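Local coordinates for protein alpha-fucosidase GH29 (Fusarium graminearum, PDB 4PSR) that hydrolyses alpha-L-fucosides as a family 29 glycoside hydrolase, probably releasing alpha-1,6-linked fucose from the core N-acetylglucosamine of glycoproteins, at residues Q219-S231 and C242-Y256. Residues are numbered along the deposited sequence; the frame is centred on the assembly and turned at random.
Sequences QPDIIWNDFSLDS and CAVDEQKRLEFLAYY. With FUL (beta-L-fucopyranose), chain M; MAN (alpha-D-mannopyranose), chain D; MAN (alpha-D-mannopyranose), chain B.
Asp-230 OD2 accepts two hydrogen bonds, one from O3 of the chain B mannose at 2.6 Å and one from a water that also accepts from Arg-249 NH1. Asp-230 OD1 accepts a hydrogen bond from O4 of the same mannose. Asp-230 CB lies over one face of the guanidinium. Arg-249 NE and NH2 both grip Val-244 O in the guanidinium plane, which fixes the rotation of the group. Beside it, the backbones of Asp-230 and Ala-243 form a single bridge. Val-244 N bonds Leu-229 O at 2.8 Å (173° at the hydrogen), and Ser-231 N bonds Cys-242 O at 2.9 Å.

At the far end, Tyr-256 OH donates to Pro-220 O at 2.8 Å, from above the carbonyl plane. Ile-223 CD1 sits 3.5 Å from the centroid of the Tyr-256 ring, over its face, and 3.8 Å from Phe-252 CE1, at that ring's edge. Ile-223 CG1 is anti to the carbonyl carbon (chi1 -62°) and the chain is extended beyond it, which carries CD1 to both rings.

Asp-226 OD1 accepts from fucose O1. Strand 222-225 pairs with strands 165-170 and 268-272 of the TIM barrel. Helix 246-263 is the beta-alpha-beta crossover to strand 268-272. Its segment 246-256 runs nearly antiparallel to strand 222-225 outside the barrel, beside helices 200-218 and 11-14.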
loop_
_atom_site.group_PDB
_atom_site.type_symbol
_atom_site.label_atom_id
_atom_site.label_comp_id
_atom_site.label_asym_id
_atom_site.label_seq_id
_atom_site.Cartn_x
_atom_site.Cartn_y
_atom_site.Cartn_z
ATOM N N GLN A 219 -16.056 10.912 7.615
ATOM C CA GLN A 219 -16.134 10.876 6.153
ATOM C C GLN A 219 -14.803 10.534 5.444
ATOM O O GLN A 219 -14.312 11.293 4.587
ATOM C CB GLN A 219 -16.747 12.169 5.584
ATOM C CG GLN A 219 -18.127 12.488 6.176
ATOM C CD GLN A 219 -18.811 13.693 5.520
ATOM O OE1 GLN A 219 -18.254 14.333 4.619
ATOM N NE2 GLN A 219 -20.017 14.026 6.002
ATOM N N PRO A 220 -14.234 9.373 5.771
ATOM C CA PRO A 220 -12.934 9.009 5.177
ATOM C C PRO A 220 -12.970 8.806 3.666
ATOM O O PRO A 220 -13.958 8.285 3.125
ATOM C CB PRO A 220 -12.599 7.683 5.863
ATOM C CG PRO A 220 -13.947 7.102 6.206
ATOM C CD PRO A 220 -14.823 8.260 6.540
ATOM N N ASP A 221 -11.893 9.216 3.010
ATOM C CA ASP A 221 -11.687 8.957 1.599
ATOM C C ASP A 221 -11.257 7.517 1.329
ATOM O O ASP A 221 -11.539 6.993 0.252
ATOM C CB ASP A 221 -10.664 9.943 1.071
ATOM C CG ASP A 221 -11.130 11.364 1.242
ATOM O OD1 ASP A 221 -12.152 11.723 0.600
ATOM O OD2 ASP A 221 -10.528 12.117 2.039
ATOM N N ILE A 222 -10.564 6.928 2.290
ATOM C CA ILE A 222 -10.134 5.539 2.218
ATOM C C ILE A 222 -10.405 4.878 3.546
ATOM O O ILE A 222 -10.065 5.429 4.601
ATOM C CB ILE A 222 -8.607 5.396 1.951
ATOM C CG1 ILE A 222 -8.164 6.109 0.652
ATOM C CG2 ILE A 222 -8.206 3.901 1.916
ATOM C CD1 ILE A 222 -6.662 6.469 0.630
ATOM N N ILE A 223 -11.071 3.723 3.529
ATOM C CA ILE A 223 -11.151 2.868 4.722
ATOM C C ILE A 223 -10.293 1.628 4.475
ATOM O O ILE A 223 -10.606 0.799 3.584
ATOM C CB ILE A 223 -12.596 2.467 5.093
ATOM C CG1 ILE A 223 -13.406 3.730 5.413
ATOM C CG2 ILE A 223 -12.590 1.507 6.283
ATOM C CD1 ILE A 223 -14.882 3.442 5.735
ATOM N N TRP A 224 -9.220 1.508 5.244
ATOM C CA TRP A 224 -8.267 0.409 5.149
ATOM C C TRP A 224 -8.706 -0.644 6.152
ATOM O O TRP A 224 -9.014 -0.318 7.303
ATOM C CB TRP A 224 -6.900 0.996 5.480
ATOM C CG TRP A 224 -5.674 0.130 5.486
ATOM C CD1 TRP A 224 -4.633 0.211 4.595
ATOM C CD2 TRP A 224 -5.277 -0.838 6.461
ATOM N NE1 TRP A 224 -3.626 -0.638 4.957
ATOM C CE2 TRP A 224 -3.989 -1.308 6.089
ATOM C CE3 TRP A 224 -5.885 -1.378 7.606
ATOM C CZ2 TRP A 224 -3.305 -2.295 6.809
ATOM C CZ3 TRP A 224 -5.200 -2.373 8.325
ATOM C CH2 TRP A 224 -3.923 -2.814 7.915
ATOM N N ASN A 225 -8.759 -1.910 5.706
ATOM C CA ASN A 225 -9.165 -3.044 6.548
ATOM C C ASN A 225 -8.070 -4.062 6.699
ATOM O O ASN A 225 -7.386 -4.388 5.718
ATOM C CB ASN A 225 -10.384 -3.779 5.978
ATOM C CG ASN A 225 -11.621 -2.947 6.004
ATOM O OD1 ASN A 225 -12.395 -3.008 6.991
ATOM N ND2 ASN A 225 -11.870 -2.198 4.928
ATOM N N ASP A 226 -7.938 -4.633 7.889
ATOM C CA ASP A 226 -7.027 -5.738 8.121
ATOM C C ASP A 226 -7.736 -7.085 7.896
ATOM O O ASP A 226 -8.903 -7.121 7.572
ATOM C CB ASP A 226 -6.429 -5.651 9.540
ATOM C CG ASP A 226 -5.020 -6.188 9.624
ATOM O OD1 ASP A 226 -4.598 -6.910 8.671
ATOM O OD2 ASP A 226 -4.335 -5.915 10.614
ATOM N N PHE A 227 -6.967 -8.149 8.084
ATOM C CA PHE A 227 -7.378 -9.528 7.786
ATOM C C PHE A 227 -8.465 -10.028 8.732
ATOM O O PHE A 227 -8.896 -9.317 9.643
ATOM C CB PHE A 227 -6.159 -10.464 7.835
ATOM C CG PHE A 227 -5.747 -10.878 9.215
ATOM C CD1 PHE A 227 -6.020 -12.148 9.678
ATOM C CD2 PHE A 227 -5.085 -10.010 10.068
ATOM C CE1 PHE A 227 -5.650 -12.550 10.965
ATOM C CE2 PHE A 227 -4.711 -10.414 11.351
ATOM C CZ PHE A 227 -4.997 -11.695 11.797
ATOM N N SER A 228 -8.883 -11.277 8.519
ATOM C CA SER A 228 -9.980 -11.939 9.257
ATOM C C SER A 228 -11.341 -11.432 8.788
ATOM O O SER A 228 -12.339 -11.575 9.510
ATOM C CB SER A 228 -9.821 -11.856 10.773
ATOM O OG SER A 228 -10.712 -12.797 11.385
ATOM N N LEU A 229 -11.416 -10.887 7.573
ATOM C CA LEU A 229 -12.690 -10.633 6.930
ATOM C C LEU A 229 -13.277 -11.972 6.408
ATOM O O LEU A 229 -14.466 -12.269 6.626
ATOM C CB LEU A 229 -12.564 -9.589 5.793
ATOM C CG LEU A 229 -12.000 -8.214 6.224
ATOM C CD1 LEU A 229 -11.984 -7.317 5.028
ATOM C CD2 LEU A 229 -12.825 -7.593 7.351
ATOM N N ASP A 230 -12.440 -12.736 5.703
ATOM C CA ASP A 230 -12.727 -14.154 5.356
ATOM C C ASP A 230 -11.391 -14.765 4.988
ATOM O O ASP A 230 -11.073 -14.915 3.793
ATOM C CB ASP A 230 -13.755 -14.280 4.224
ATOM C CG ASP A 230 -14.168 -15.737 3.936
ATOM O OD1 ASP A 230 -13.807 -16.604 4.773
ATOM O OD2 ASP A 230 -14.841 -15.946 2.880
ATOM N N SER A 231 -10.598 -15.056 6.000
ATOM C CA SER A 231 -9.267 -15.607 5.790
ATOM C C SER A 231 -9.068 -16.824 6.673
ATOM O O SER A 231 -8.281 -16.833 7.612
ATOM C CB SER A 231 -8.198 -14.525 5.967
ATOM O OG SER A 231 -8.339 -13.871 7.196
ATOM N N CYS A 242 -12.187 -17.242 11.369
ATOM C CA CYS A 242 -11.234 -16.197 10.955
ATOM C C CYS A 242 -11.924 -15.330 9.908
ATOM O O CYS A 242 -11.407 -15.086 8.807
ATOM C CB CYS A 242 -9.933 -16.833 10.409
ATOM S SG CYS A 242 -8.480 -15.756 10.463
ATOM N N ALA A 243 -13.135 -14.892 10.259
ATOM C CA ALA A 243 -14.014 -14.220 9.337
ATOM C C ALA A 243 -15.027 -13.333 10.028
ATOM O O ALA A 243 -15.315 -13.512 11.214
ATOM C CB ALA A 243 -14.782 -15.277 8.466
ATOM N N VAL A 244 -15.585 -12.432 9.234
ATOM C CA VAL A 244 -16.757 -11.621 9.565
ATOM C C VAL A 244 -17.946 -12.160 8.772
ATOM O O VAL A 244 -17.826 -12.546 7.618
ATOM C CB VAL A 244 -16.524 -10.103 9.224
ATOM C CG1 VAL A 244 -17.796 -9.288 9.440
ATOM C CG2 VAL A 244 -15.361 -9.540 10.029
ATOM N N ASP A 245 -19.104 -12.208 9.408
ATOM C CA ASP A 245 -20.300 -12.609 8.697
ATOM C C ASP A 245 -20.436 -11.931 7.316
ATOM O O ASP A 245 -20.298 -10.698 7.174
ATOM C CB ASP A 245 -21.510 -12.295 9.562
ATOM C CG ASP A 245 -22.789 -12.673 8.892
ATOM O OD1 ASP A 245 -23.058 -13.892 8.834
ATOM O OD2 ASP A 245 -23.478 -11.757 8.403
ATOM N N GLU A 246 -20.731 -12.710 6.282
ATOM C CA GLU A 246 -20.791 -12.222 4.931
ATOM C C GLU A 246 -21.796 -11.098 4.730
ATOM O O GLU A 246 -21.509 -10.124 4.040
ATOM C CB GLU A 246 -21.099 -13.376 3.953
ATOM C CG GLU A 246 -21.058 -12.966 2.499
ATOM C CD GLU A 246 -21.680 -13.973 1.557
ATOM O OE1 GLU A 246 -21.162 -14.097 0.440
ATOM O OE2 GLU A 246 -22.693 -14.606 1.920
ATOM N N GLN A 247 -22.967 -11.238 5.347
ATOM C CA GLN A 247 -24.014 -10.237 5.255
ATOM C C GLN A 247 -23.510 -8.884 5.778
ATOM O O GLN A 247 -23.769 -7.835 5.189
ATOM C CB GLN A 247 -25.259 -10.693 6.034
ATOM C CG GLN A 247 -26.401 -9.718 6.005
ATOM C CD GLN A 247 -27.740 -10.326 6.426
ATOM O OE1 GLN A 247 -27.804 -11.436 6.959
ATOM N NE2 GLN A 247 -28.815 -9.592 6.184
ATOM N N LYS A 248 -22.782 -8.928 6.886
ATOM C CA LYS A 248 -22.263 -7.711 7.512
ATOM C C LYS A 248 -21.175 -7.063 6.643
ATOM O O LYS A 248 -21.107 -5.824 6.520
ATOM C CB LYS A 248 -21.794 -7.971 8.935
ATOM C CG LYS A 248 -22.972 -8.293 9.913
ATOM C CD LYS A 248 -23.855 -7.109 10.064
ATOM C CE LYS A 248 -25.066 -7.374 10.905
ATOM N NZ LYS A 248 -26.205 -7.713 10.053
ATOM N N ARG A 249 -20.331 -7.878 6.021
ATOM C CA ARG A 249 -19.372 -7.339 5.046
ATOM C C ARG A 249 -20.052 -6.627 3.905
ATOM O O ARG A 249 -19.681 -5.518 3.540
ATOM C CB ARG A 249 -18.478 -8.465 4.540
ATOM C CG ARG A 249 -17.453 -8.904 5.539
ATOM C CD ARG A 249 -16.596 -10.015 5.005
ATOM N NE ARG A 249 -17.147 -11.360 5.184
ATOM C CZ ARG A 249 -17.226 -12.286 4.234
ATOM N NH1 ARG A 249 -16.951 -12.041 2.970
ATOM N NH2 ARG A 249 -17.656 -13.500 4.563
ATOM N N LEU A 250 -21.095 -7.237 3.359
ATOM C CA LEU A 250 -21.825 -6.660 2.255
ATOM C C LEU A 250 -22.571 -5.391 2.678
ATOM O O LEU A 250 -22.670 -4.445 1.894
ATOM C CB LEU A 250 -22.817 -7.677 1.666
ATOM C CG LEU A 250 -22.147 -8.758 0.829
ATOM C CD1 LEU A 250 -23.161 -9.859 0.535
ATOM C CD2 LEU A 250 -21.647 -8.144 -0.467
ATOM N N GLU A 251 -23.084 -5.372 3.911
ATOM C CA GLU A 251 -23.784 -4.187 4.402
ATOM C C GLU A 251 -22.793 -3.010 4.574
ATOM O O GLU A 251 -23.128 -1.869 4.283
ATOM C CB GLU A 251 -24.506 -4.522 5.711
ATOM C CG GLU A 251 -25.780 -5.353 5.464
ATOM C CD GLU A 251 -26.373 -5.981 6.704
ATOM O OE1 GLU A 251 -25.827 -5.818 7.801
ATOM O OE2 GLU A 251 -27.414 -6.666 6.563
ATOM N N PHE A 252 -21.582 -3.315 5.054
ATOM C CA PHE A 252 -20.523 -2.298 5.105
ATOM C C PHE A 252 -20.213 -1.713 3.723
ATOM O O PHE A 252 -20.189 -0.471 3.551
ATOM C CB PHE A 252 -19.226 -2.849 5.704
ATOM C CG PHE A 252 -18.052 -1.952 5.429
ATOM C CD1 PHE A 252 -17.933 -0.705 6.046
ATOM C CD2 PHE A 252 -17.097 -2.321 4.489
ATOM C CE1 PHE A 252 -16.863 0.144 5.743
ATOM C CE2 PHE A 252 -16.023 -1.488 4.183
ATOM C CZ PHE A 252 -15.910 -0.254 4.806
ATOM N N LEU A 253 -19.965 -2.575 2.728
ATOM C CA LEU A 253 -19.615 -2.110 1.396
ATOM C C LEU A 253 -20.724 -1.223 0.830
ATOM O O LEU A 253 -20.468 -0.125 0.318
ATOM C CB LEU A 253 -19.317 -3.320 0.476
ATOM C CG LEU A 253 -18.083 -4.137 0.848
ATOM C CD1 LEU A 253 -18.014 -5.430 0.034
ATOM C CD2 LEU A 253 -16.800 -3.298 0.625
ATOM N N ALA A 254 -21.965 -1.706 0.890
ATOM C CA ALA A 254 -23.070 -0.897 0.376
ATOM C C ALA A 254 -23.224 0.436 1.123
ATOM O O ALA A 254 -23.418 1.478 0.500
ATOM C CB ALA A 254 -24.398 -1.686 0.395
ATOM N N TYR A 255 -23.100 0.399 2.456
ATOM C CA TYR A 255 -23.244 1.622 3.244
ATOM C C TYR A 255 -22.188 2.665 2.896
ATOM O O TYR A 255 -22.500 3.817 2.616
ATOM C CB TYR A 255 -23.239 1.312 4.730
ATOM C CG TYR A 255 -23.677 2.453 5.612
ATOM C CD1 TYR A 255 -24.990 2.552 6.042
ATOM C CD2 TYR A 255 -22.786 3.432 6.030
ATOM C CE1 TYR A 255 -25.409 3.578 6.856
ATOM C CE2 TYR A 255 -23.193 4.459 6.862
ATOM C CZ TYR A 255 -24.523 4.520 7.262
ATOM O OH TYR A 255 -24.966 5.533 8.092
ATOM N N TYR A 256 -20.935 2.230 2.855
ATOM C CA TYR A 256 -19.845 3.136 2.549
ATOM C C TYR A 256 -19.935 3.649 1.110
ATOM O O TYR A 256 -19.774 4.856 0.878
ATOM C CB TYR A 256 -18.522 2.423 2.790
ATOM C CG TYR A 256 -17.284 3.308 2.641
ATOM C CD1 TYR A 256 -17.284 4.645 3.047
ATOM C CD2 TYR A 256 -16.095 2.794 2.123
ATOM C CE1 TYR A 256 -16.127 5.430 2.965
ATOM C CE2 TYR A 256 -14.945 3.576 2.026
ATOM C CZ TYR A 256 -14.972 4.885 2.448
ATOM O OH TYR A 256 -13.805 5.629 2.345
HETATM C C1 FUL M . -1.191 -6.844 10.300
HETATM C C2 FUL M . -1.499 -6.561 11.756
HETATM O O2 FUL M . -1.691 -7.764 12.518
HETATM C C3 FUL M . -0.324 -5.780 12.284
HETATM O O3 FUL M . -0.511 -5.548 13.663
HETATM C C4 FUL M . -0.254 -4.490 11.507
HETATM O O4 FUL M . -1.420 -3.715 11.771
HETATM C C5 FUL M . -0.131 -4.803 10.021
HETATM C C6 FUL M . -0.133 -3.562 9.154
HETATM O O5 FUL M . -1.178 -5.650 9.555
HETATM O O1 FUL M . -2.217 -7.648 9.777
HETATM C C1 MAN D . -21.855 -17.507 4.448
HETATM C C2 MAN D . -23.353 -17.246 4.628
HETATM C C3 MAN D . -24.138 -18.182 3.691
HETATM C C4 MAN D . -23.656 -18.000 2.227
HETATM C C5 MAN D . -22.126 -18.261 2.164
HETATM C C6 MAN D . -21.485 -17.988 0.799
HETATM O O2 MAN D . -23.652 -15.922 4.228
HETATM O O3 MAN D . -25.531 -17.988 3.812
HETATM O O4 MAN D . -24.332 -18.911 1.375
HETATM O O5 MAN D . -21.445 -17.384 3.120
HETATM O O6 MAN D . -20.054 -18.167 0.923
HETATM C C1 MAN B . -17.126 -21.547 2.871
HETATM C C2 MAN B . -17.486 -20.076 2.951
HETATM C C3 MAN B . -16.226 -19.216 2.943
HETATM C C4 MAN B . -15.189 -19.695 3.951
HETATM C C5 MAN B . -14.985 -21.212 3.856
HETATM C C6 MAN B . -14.114 -21.806 4.984
HETATM O O2 MAN B . -18.138 -19.789 4.179
HETATM O O3 MAN B . -16.563 -17.875 3.189
HETATM O O4 MAN B . -13.951 -19.070 3.649
HETATM O O5 MAN B . -16.260 -21.873 3.919
HETATM O O6 MAN B . -14.580 -21.317 6.243
HETATM O O HOH W 1 -15.989 -14.239 1.308
#